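Local coordinates for protein SusD homolog (Bacteroides thetaiotaomicron, PDB 3EHM) that probably binds mucin O-glycans as a SusD-like outer membrane lipoprotein with tetratricopeptide-like helical architecture, aiding glycan use by a gut symbiont, at residues K173-E176 with L177-I181; Q198-V201 with K202-N205; K224-I227 with T228-L231; A344-T347 with Y348-A352. All blocks are in the same frame, centred on the assembly; numbering follows the deposited sequence.

How the contacts relate
All four contacts are local. Contact 1 runs from helix 160-178 into a turn, and the others lie within helices 197-215, 220-231 and 344-356 of the SusD-like helical fold. Contacts 1 and 2 are the closest pair, with centres about 9 Å apart. Val175 CG2 meets Ala204 CB at 3.6 Å, so helix 160-178 packs directly on helix 197-215. Contact 2 also touches contact 3, about 14 Å away between centres, where Asn205 CB lies 3.5 Å from Ala230 O. Contact 4 lies further along the chain. Its centre is about 15 Å from those of contacts 2 and 3 and about 23 Å from that of contact 1. Helix 197-215 packs against the helices of all three other contacts.

Contact 1. Residues K173-E176 with L177-I181; sequences KSVE and LLNTI
The flat amide of Asn179 lies beside Val175, both side chains pointing the same way. One face of the amide looks onto the Val175 carbonyl, with Asn179 CG 3.4 Å from Val175 O. Val175 CG1 stands off the same face, towards the outer end of the group, 4.1 Å from Asn179 CG. The side chain of Val201 on helix 197-215 also touches the amide. Asn179 N donates an i to i+4 bond to Val175 O at 2.9 Å, bent to 141° at the hydrogen. One residue earlier, Leu178 N gives a straighter bond to Ser174 O. Leu178 CG packs 3.1 Å from that same oxygen. Ser174 OG is hydrogen-bonded to Glu123 on helix 116-140. A type I beta turn runs from Leu178 to Ile181. Leu177 O takes two donors there, Thr180 OG1 at 2.6 Å and Thr180 N at 3.0 Å. The hydroxyl reaches back because it sits between the backbone N and the carbonyl carbon (chi1 66°), and it meets Leu177 O in the carbonyl plane. An alanine in place of Asn179 would probably open a gap beside Val175 and Val201. The chemistry implies a turn held by backbone and hydroxyl bonds to Leu177 O, while Leu178 packs on helices 116-140 and 197-215 and Val175 on the latter.

Contact 2. Residues Q198-V201 with K202-N205; sequences QNWV and KLAN
Trp200 lies alongside Leu203, and its indole overlaps the CD2 methyl, which is 3.8 Å from CZ3 and approaches the ring obliquely. This is i to i+3 packing on helix 197-215, a core helix of the SusD-like fold. The two side chains point the same way, towards helix 116-140, where Trp200 meets Ile124 and Val128 and Leu203 meets Ile131. The indole is also fixed at its polar end, since NE1 bonds to Asp190, and Tyr193 meets it edge-to-face. On another side of the helix, Lys202 runs out extended. Its CG passes 3.3 Å from Gln198 O, and its CD lies 3.8 Å from Asn199 ND2. The backbone is regular here. Lys202, Leu203, Ala204 and Asn205 each donate to the carbonyl four residues earlier, as in Ala204 N to Trp200 O at 2.9 Å. Val201 and Asn205 also lie side by side and face Val175 of helix 160-178. Val201 holds CG1 anti to its own N (chi1 168°), which turns that methyl to the Asn205 amide. The amide nitrogen is satisfied by the carbonyls of Asn235 and Gly237, and Val201 CG1 sits 3.6 Å from Asn205 ND2.

Contact 3. Residues K224-I227 with T228-L231; sequences KEYI and TKAL
A single water links Lys224 to Lys229. It donates to Lys224 O at 2.9 Å and accepts from Lys229 N at 3.1 Å. The site is a water inserted into helix 220-231 of the SusD-like helical fold. The backbone is pulled open at this point: Lys224 O and Thr228 N are 4.5 Å apart, too far for the usual i to i+4 bond. The stretched phi of Tyr226 (-130°) goes with this opening. Below it the normal pattern returns, with Ala230 N donating to Tyr226 O at 2.9 Å and Leu231 N to Ile227 O at 3.3 Å.

The side chains add a second tie across the opened turn. Lys229 lies beside Tyr226 and points the same way. A bend at chi3 (-57°) folds its tail back, so that CE comes 3.7 Å from Tyr226 CD2. The approach to the ring is oblique. Lys229 NZ lies 3.8 Å from Tyr226 CE2 and makes a weak hydrogen bond to Ser172 OG on helix 160-178. The Tyr226 ring is buried against that helix, at Leu168 and Ala169, and against Val212 of helix 197-215. Ile227 turns to Leu209 and Val212 of the same helix 197-215, and Ala230 to Met208. Further along, Leu231 bends back over the preceding turn, its CG 3.7 Å from Ile227 O.

Contact 4. Residues A344-T347 with Y348-A352; sequences ASET and YFLKA
Helix 344-356 follows strand 339-342, and its first turns make this buried contact. Two aromatic rings lean back on the opening carbonyls. Tyr348 brings its ring edge to Ala344 O, with CD1 at 3.2 Å and the oxygen near the ring plane. The backbone bond from Tyr348 N to the same oxygen is weak, at 3.5 Å. Tyr348 OH reaches on to the carbonyl of Glu240. Phe349 places CD2 3.1 Å from Ser345 O, which meets the ring obliquely, while Glu346 CA sits at the ring edge. Phe349 CG lies beside the Phe349 N (chi1 -70°), which swings the ring back along the helix. Phe349 N also donates to Ser345 O at 3.3 Å. The Phe349 ring touches Ile372 of helix 364-378 and Gln440 and Lys441 of helix 429-445. Beyond the first turn the bonds tighten, with Leu350 N to Glu346 O and Lys351 N to Thr347 O both 2.9 Å. Leu350 crosses Glu346 at a slant, its CD1 3.8 Å from OE2. Glu346 OE1 makes a salt bridge to Arg210 on helix 197-215, which probably balances the charge of this buried carboxylate. With an alanine at Phe349, a gap would probably open beside Ile372, Gln440 and Lys441, and Ser345 O would lose its cover. Such a helix, packed on several helices at once, fits the tetratricopeptide-like alpha-helical architecture of SusD homologues.

Contact 1. Residues K173-E176 with L177-I181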
# COMPACT_ATOMS: atom_id res chain seq x y z
N LYS A 173 -13.70 16.97 -9.08
CA LYS A 173 -13.68 18.42 -8.97
C LYS A 173 -12.27 18.95 -9.23
O LYS A 173 -12.09 19.93 -9.95
CB LYS A 173 -14.15 18.88 -7.59
CG LYS A 173 -14.15 20.39 -7.44
CD LYS A 173 -14.59 20.82 -6.05
CE LYS A 173 -14.52 22.34 -5.91
NZ LYS A 173 -14.92 22.80 -4.54
N SER A 174 -11.28 18.29 -8.63
CA SER A 174 -9.89 18.69 -8.82
C SER A 174 -9.50 18.60 -10.30
O SER A 174 -8.90 19.51 -10.85
CB SER A 174 -8.96 17.79 -8.00
OG SER A 174 -9.10 18.03 -6.60
N VAL A 175 -9.86 17.48 -10.93
CA VAL A 175 -9.56 17.26 -12.34
C VAL A 175 -10.21 18.31 -13.23
O VAL A 175 -9.57 18.88 -14.12
CB VAL A 175 -10.02 15.85 -12.77
CG1 VAL A 175 -9.89 15.69 -14.28
CG2 VAL A 175 -9.19 14.79 -12.05
N GLU A 176 -11.49 18.58 -12.99
CA GLU A 176 -12.20 19.57 -13.78
C GLU A 176 -11.49 20.92 -13.77
O GLU A 176 -11.36 21.58 -14.81
CB GLU A 176 -13.63 19.76 -13.25
CG GLU A 176 -14.15 21.17 -13.46
CD GLU A 176 -15.64 21.23 -13.72
OE1 GLU A 176 -16.23 20.18 -14.06
OE2 GLU A 176 -16.21 22.34 -13.61
N LEU A 177 -11.02 21.34 -12.60
CA LEU A 177 -10.35 22.62 -12.49
C LEU A 177 -8.95 22.60 -13.08
O LEU A 177 -8.58 23.48 -13.85
CB LEU A 177 -10.29 23.06 -11.03
CG LEU A 177 -9.69 24.45 -10.78
CD1 LEU A 177 -10.40 25.12 -9.62
CD2 LEU A 177 -8.20 24.34 -10.51
N LEU A 178 -8.16 21.59 -12.71
CA LEU A 178 -6.79 21.48 -13.19
C LEU A 178 -6.69 21.27 -14.70
O LEU A 178 -5.68 21.60 -15.31
CB LEU A 178 -6.07 20.35 -12.44
CG LEU A 178 -5.95 20.60 -10.93
CD1 LEU A 178 -5.31 19.41 -10.25
CD2 LEU A 178 -5.11 21.86 -10.70
N ASN A 179 -7.75 20.74 -15.30
CA ASN A 179 -7.76 20.52 -16.74
C ASN A 179 -7.82 21.84 -17.51
O ASN A 179 -7.64 21.86 -18.73
CB ASN A 179 -8.94 19.63 -17.13
CG ASN A 179 -8.55 18.16 -17.23
OD1 ASN A 179 -9.41 17.28 -17.24
ND2 ASN A 179 -7.26 17.90 -17.31
N THR A 180 -8.06 22.94 -16.80
CA THR A 180 -8.12 24.25 -17.45
C THR A 180 -6.83 25.02 -17.24
O THR A 180 -6.66 26.13 -17.76
CB THR A 180 -9.29 25.10 -16.91
OG1 THR A 180 -9.06 25.42 -15.53
CG2 THR A 180 -10.60 24.33 -17.04
N ILE A 181 -5.92 24.44 -16.47
CA ILE A 181 -4.63 25.07 -16.18
C ILE A 181 -3.59 24.48 -17.13
O ILE A 181 -3.37 23.27 -17.14
CB ILE A 181 -4.19 24.79 -14.72
CG1 ILE A 181 -5.30 25.20 -13.75
CG2 ILE A 181 -2.90 25.54 -14.42
CD1 ILE A 181 -5.62 26.68 -13.74

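Contact 2. Residues Q198-V201 with K202-N205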
# COMPACT_ATOMS: atom_id res chain seq x y z
N GLN A 198 -0.59 18.66 -15.80
CA GLN A 198 -1.14 17.56 -16.58
C GLN A 198 -0.84 16.22 -15.90
O GLN A 198 -1.67 15.31 -15.93
CB GLN A 198 -0.56 17.57 -18.00
CG GLN A 198 -1.15 18.65 -18.90
CD GLN A 198 -1.35 19.96 -18.16
OE1 GLN A 198 -2.41 20.21 -17.58
NE2 GLN A 198 -0.32 20.81 -18.17
N ASN A 199 0.34 16.09 -15.30
CA ASN A 199 0.67 14.85 -14.61
C ASN A 199 -0.15 14.74 -13.33
O ASN A 199 -0.59 13.66 -12.96
CB ASN A 199 2.17 14.79 -14.32
CG ASN A 199 2.96 14.21 -15.48
OD1 ASN A 199 4.17 14.39 -15.57
ND2 ASN A 199 2.27 13.51 -16.37
N TRP A 200 -0.37 15.87 -12.65
CA TRP A 200 -1.17 15.83 -11.43
C TRP A 200 -2.58 15.34 -11.77
O TRP A 200 -3.20 14.63 -10.98
CB TRP A 200 -1.23 17.21 -10.78
CG TRP A 200 -0.06 17.47 -9.89
CD1 TRP A 200 1.03 18.25 -10.16
CD2 TRP A 200 0.18 16.89 -8.60
NE1 TRP A 200 1.92 18.20 -9.12
CE2 TRP A 200 1.43 17.37 -8.14
CE3 TRP A 200 -0.55 16.01 -7.78
CZ2 TRP A 200 1.97 16.99 -6.91
CZ3 TRP A 200 -0.00 15.64 -6.55
CH2 TRP A 200 1.24 16.13 -6.13
N VAL A 201 -3.07 15.72 -12.94
CA VAL A 201 -4.39 15.30 -13.37
C VAL A 201 -4.39 13.79 -13.59
O VAL A 201 -5.32 13.09 -13.19
CB VAL A 201 -4.81 16.01 -14.68
CG1 VAL A 201 -6.05 15.34 -15.27
CG2 VAL A 201 -5.10 17.49 -14.40
N LYS A 202 -3.34 13.29 -14.23
CA LYS A 202 -3.24 11.85 -14.47
C LYS A 202 -3.21 11.10 -13.15
O LYS A 202 -3.82 10.04 -13.02
CB LYS A 202 -1.98 11.54 -15.28
CG LYS A 202 -2.03 12.08 -16.70
CD LYS A 202 -0.80 11.67 -17.49
CE LYS A 202 -0.91 12.10 -18.94
NZ LYS A 202 0.22 11.56 -19.74
N LEU A 203 -2.51 11.65 -12.17
CA LEU A 203 -2.44 11.00 -10.86
C LEU A 203 -3.83 10.98 -10.24
O LEU A 203 -4.24 9.97 -9.67
CB LEU A 203 -1.46 11.73 -9.94
CG LEU A 203 -1.48 11.29 -8.47
CD1 LEU A 203 -1.22 9.79 -8.36
CD2 LEU A 203 -0.44 12.08 -7.69
N ALA A 204 -4.55 12.09 -10.37
CA ALA A 204 -5.91 12.18 -9.82
C ALA A 204 -6.85 11.16 -10.45
O ALA A 204 -7.64 10.52 -9.76
CB ALA A 204 -6.46 13.60 -10.02
N ASN A 205 -6.78 11.01 -11.77
CA ASN A 205 -7.63 10.06 -12.48
C ASN A 205 -7.22 8.62 -12.18
O ASN A 205 -8.05 7.72 -12.21
CB ASN A 205 -7.59 10.29 -13.99
CG ASN A 205 -8.34 11.53 -14.42
OD1 ASN A 205 -9.40 11.85 -13.88
ND2 ASN A 205 -7.81 12.22 -15.43

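Contact 3. Residues K224-I227 with T228-L231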
# COMPACT_ATOMS: atom_id res chain seq x y z
N LYS A 224 -19.17 2.33 -11.73
CA LYS A 224 -19.50 2.76 -13.09
C LYS A 224 -19.73 4.27 -13.18
O LYS A 224 -19.59 4.86 -14.24
CB LYS A 224 -20.76 2.03 -13.57
CG LYS A 224 -20.59 0.53 -13.74
CD LYS A 224 -21.92 -0.13 -14.09
CE LYS A 224 -21.75 -1.61 -14.42
NZ LYS A 224 -23.07 -2.29 -14.58
N GLU A 225 -20.09 4.89 -12.06
CA GLU A 225 -20.33 6.33 -12.06
C GLU A 225 -19.05 7.13 -12.29
O GLU A 225 -19.11 8.28 -12.71
CB GLU A 225 -20.96 6.77 -10.73
CG GLU A 225 -21.60 8.17 -10.77
CD GLU A 225 -22.05 8.67 -9.40
OE1 GLU A 225 -22.40 7.84 -8.54
OE2 GLU A 225 -22.06 9.91 -9.19
N TYR A 226 -17.89 6.52 -12.04
CA TYR A 226 -16.62 7.23 -12.20
C TYR A 226 -15.51 6.58 -13.02
O TYR A 226 -14.62 7.28 -13.50
CB TYR A 226 -16.03 7.58 -10.83
CG TYR A 226 -16.84 8.58 -10.03
CD1 TYR A 226 -17.94 8.18 -9.28
CD2 TYR A 226 -16.49 9.93 -10.02
CE1 TYR A 226 -18.67 9.11 -8.53
CE2 TYR A 226 -17.20 10.86 -9.28
CZ TYR A 226 -18.29 10.44 -8.53
OH TYR A 226 -18.99 11.36 -7.78
N ILE A 227 -15.55 5.26 -13.17
CA ILE A 227 -14.49 4.58 -13.91
C ILE A 227 -14.38 5.05 -15.36
O ILE A 227 -13.28 5.17 -15.91
CB ILE A 227 -14.67 3.04 -13.87
CG1 ILE A 227 -13.40 2.36 -14.36
CG2 ILE A 227 -15.85 2.63 -14.74
CD1 ILE A 227 -13.30 0.90 -13.96
N THR A 228 -15.52 5.34 -15.98
CA THR A 228 -15.53 5.81 -17.35
C THR A 228 -14.93 7.22 -17.42
O THR A 228 -14.17 7.53 -18.33
CB THR A 228 -16.95 5.83 -17.93
OG1 THR A 228 -17.47 4.50 -17.96
CG2 THR A 228 -16.95 6.41 -19.34
N LYS A 229 -15.26 8.07 -16.45
CA LYS A 229 -14.74 9.43 -16.43
C LYS A 229 -13.23 9.43 -16.19
O LYS A 229 -12.51 10.28 -16.71
CB LYS A 229 -15.42 10.26 -15.34
CG LYS A 229 -16.94 10.27 -15.40
CD LYS A 229 -17.53 11.48 -14.68
CE LYS A 229 -17.10 11.57 -13.23
NZ LYS A 229 -17.68 12.76 -12.53
N ALA A 230 -12.76 8.48 -15.40
CA ALA A 230 -11.34 8.38 -15.09
C ALA A 230 -10.50 8.07 -16.32
O ALA A 230 -9.43 8.65 -16.52
CB ALA A 230 -11.11 7.31 -14.03
N LEU A 231 -11.00 7.18 -17.16
CA LEU A 231 -10.28 6.77 -18.36
C LEU A 231 -10.60 7.57 -19.62
O LEU A 231 -9.92 7.42 -20.63
CB LEU A 231 -10.53 5.28 -18.62
CG LEU A 231 -10.02 4.35 -17.51
CD1 LEU A 231 -10.53 2.94 -17.75
CD2 LEU A 231 -8.50 4.37 -17.47
O HOH W 1 -17.84 7.01 -15.08

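Contact 4. Residues A344-T347 with Y348-A352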
# COMPACT_ATOMS: atom_id res chain seq x y z
N ALA A 344 2.79 3.22 -13.24
CA ALA A 344 2.09 2.83 -14.46
C ALA A 344 1.63 1.37 -14.45
O ALA A 344 0.53 1.06 -14.94
CB ALA A 344 2.99 3.09 -15.67
N SER A 345 2.44 0.47 -13.91
CA SER A 345 2.06 -0.93 -13.90
C SER A 345 0.72 -1.15 -13.19
O SER A 345 -0.08 -1.98 -13.62
CB SER A 345 3.15 -1.79 -13.25
OG SER A 345 3.43 -1.39 -11.92
N GLU A 346 0.48 -0.42 -12.11
CA GLU A 346 -0.77 -0.58 -11.38
C GLU A 346 -1.97 -0.27 -12.27
O GLU A 346 -2.99 -0.96 -12.24
CB GLU A 346 -0.81 0.32 -10.14
CG GLU A 346 -1.96 -0.03 -9.21
CD GLU A 346 -2.12 0.93 -8.05
OE1 GLU A 346 -1.12 1.56 -7.64
OE2 GLU A 346 -3.26 1.04 -7.54
N THR A 347 -1.85 0.79 -13.06
CA THR A 347 -2.93 1.19 -13.96
C THR A 347 -3.37 0.02 -14.85
O THR A 347 -4.57 -0.23 -15.02
CB THR A 347 -2.50 2.36 -14.85
OG1 THR A 347 -2.23 3.51 -14.03
CG2 THR A 347 -3.59 2.71 -15.85
N TYR A 348 -2.41 -0.71 -15.40
CA TYR A 348 -2.75 -1.83 -16.26
C TYR A 348 -3.46 -2.96 -15.52
O TYR A 348 -4.39 -3.56 -16.06
CB TYR A 348 -1.51 -2.36 -16.99
CG TYR A 348 -0.98 -1.38 -18.01
CD1 TYR A 348 -0.03 -0.43 -17.66
CD2 TYR A 348 -1.49 -1.35 -19.31
CE1 TYR A 348 0.41 0.53 -18.57
CE2 TYR A 348 -1.07 -0.40 -20.23
CZ TYR A 348 -0.12 0.53 -19.85
OH TYR A 348 0.30 1.49 -20.75
N PHE A 349 -3.04 -3.24 -14.29
CA PHE A 349 -3.69 -4.32 -13.54
C PHE A 349 -5.09 -3.91 -13.12
O PHE A 349 -5.99 -4.76 -13.02
CB PHE A 349 -2.84 -4.70 -12.32
CG PHE A 349 -1.57 -5.41 -12.68
CD1 PHE A 349 -1.61 -6.63 -13.34
CD2 PHE A 349 -0.33 -4.85 -12.38
CE1 PHE A 349 -0.43 -7.28 -13.70
CE2 PHE A 349 0.85 -5.49 -12.74
CZ PHE A 349 0.79 -6.71 -13.40
N LEU A 350 -5.28 -2.62 -12.89
CA LEU A 350 -6.59 -2.09 -12.53
C LEU A 350 -7.50 -2.21 -13.74
O LEU A 350 -8.66 -2.61 -13.62
CB LEU A 350 -6.47 -0.62 -12.11
CG LEU A 350 -5.84 -0.38 -10.73
CD1 LEU A 350 -5.55 1.11 -10.54
CD2 LEU A 350 -6.78 -0.90 -9.65
N LYS A 351 -6.98 -1.88 -14.92
CA LYS A 351 -7.76 -1.98 -16.15
C LYS A 351 -8.09 -3.45 -16.44
O LYS A 351 -9.17 -3.77 -16.92
CB LYS A 351 -6.99 -1.36 -17.33
CG LYS A 351 -6.83 0.15 -17.22
CD LYS A 351 -6.13 0.75 -18.43
CE LYS A 351 -6.99 0.65 -19.68
NZ LYS A 351 -6.35 1.34 -20.83
N ALA A 352 -7.14 -4.33 -16.12
CA ALA A 352 -7.34 -5.76 -16.33
C ALA A 352 -8.56 -6.25 -15.55
O ALA A 352 -9.43 -6.94 -16.09
CB ALA A 352 -6.09 -6.52 -15.88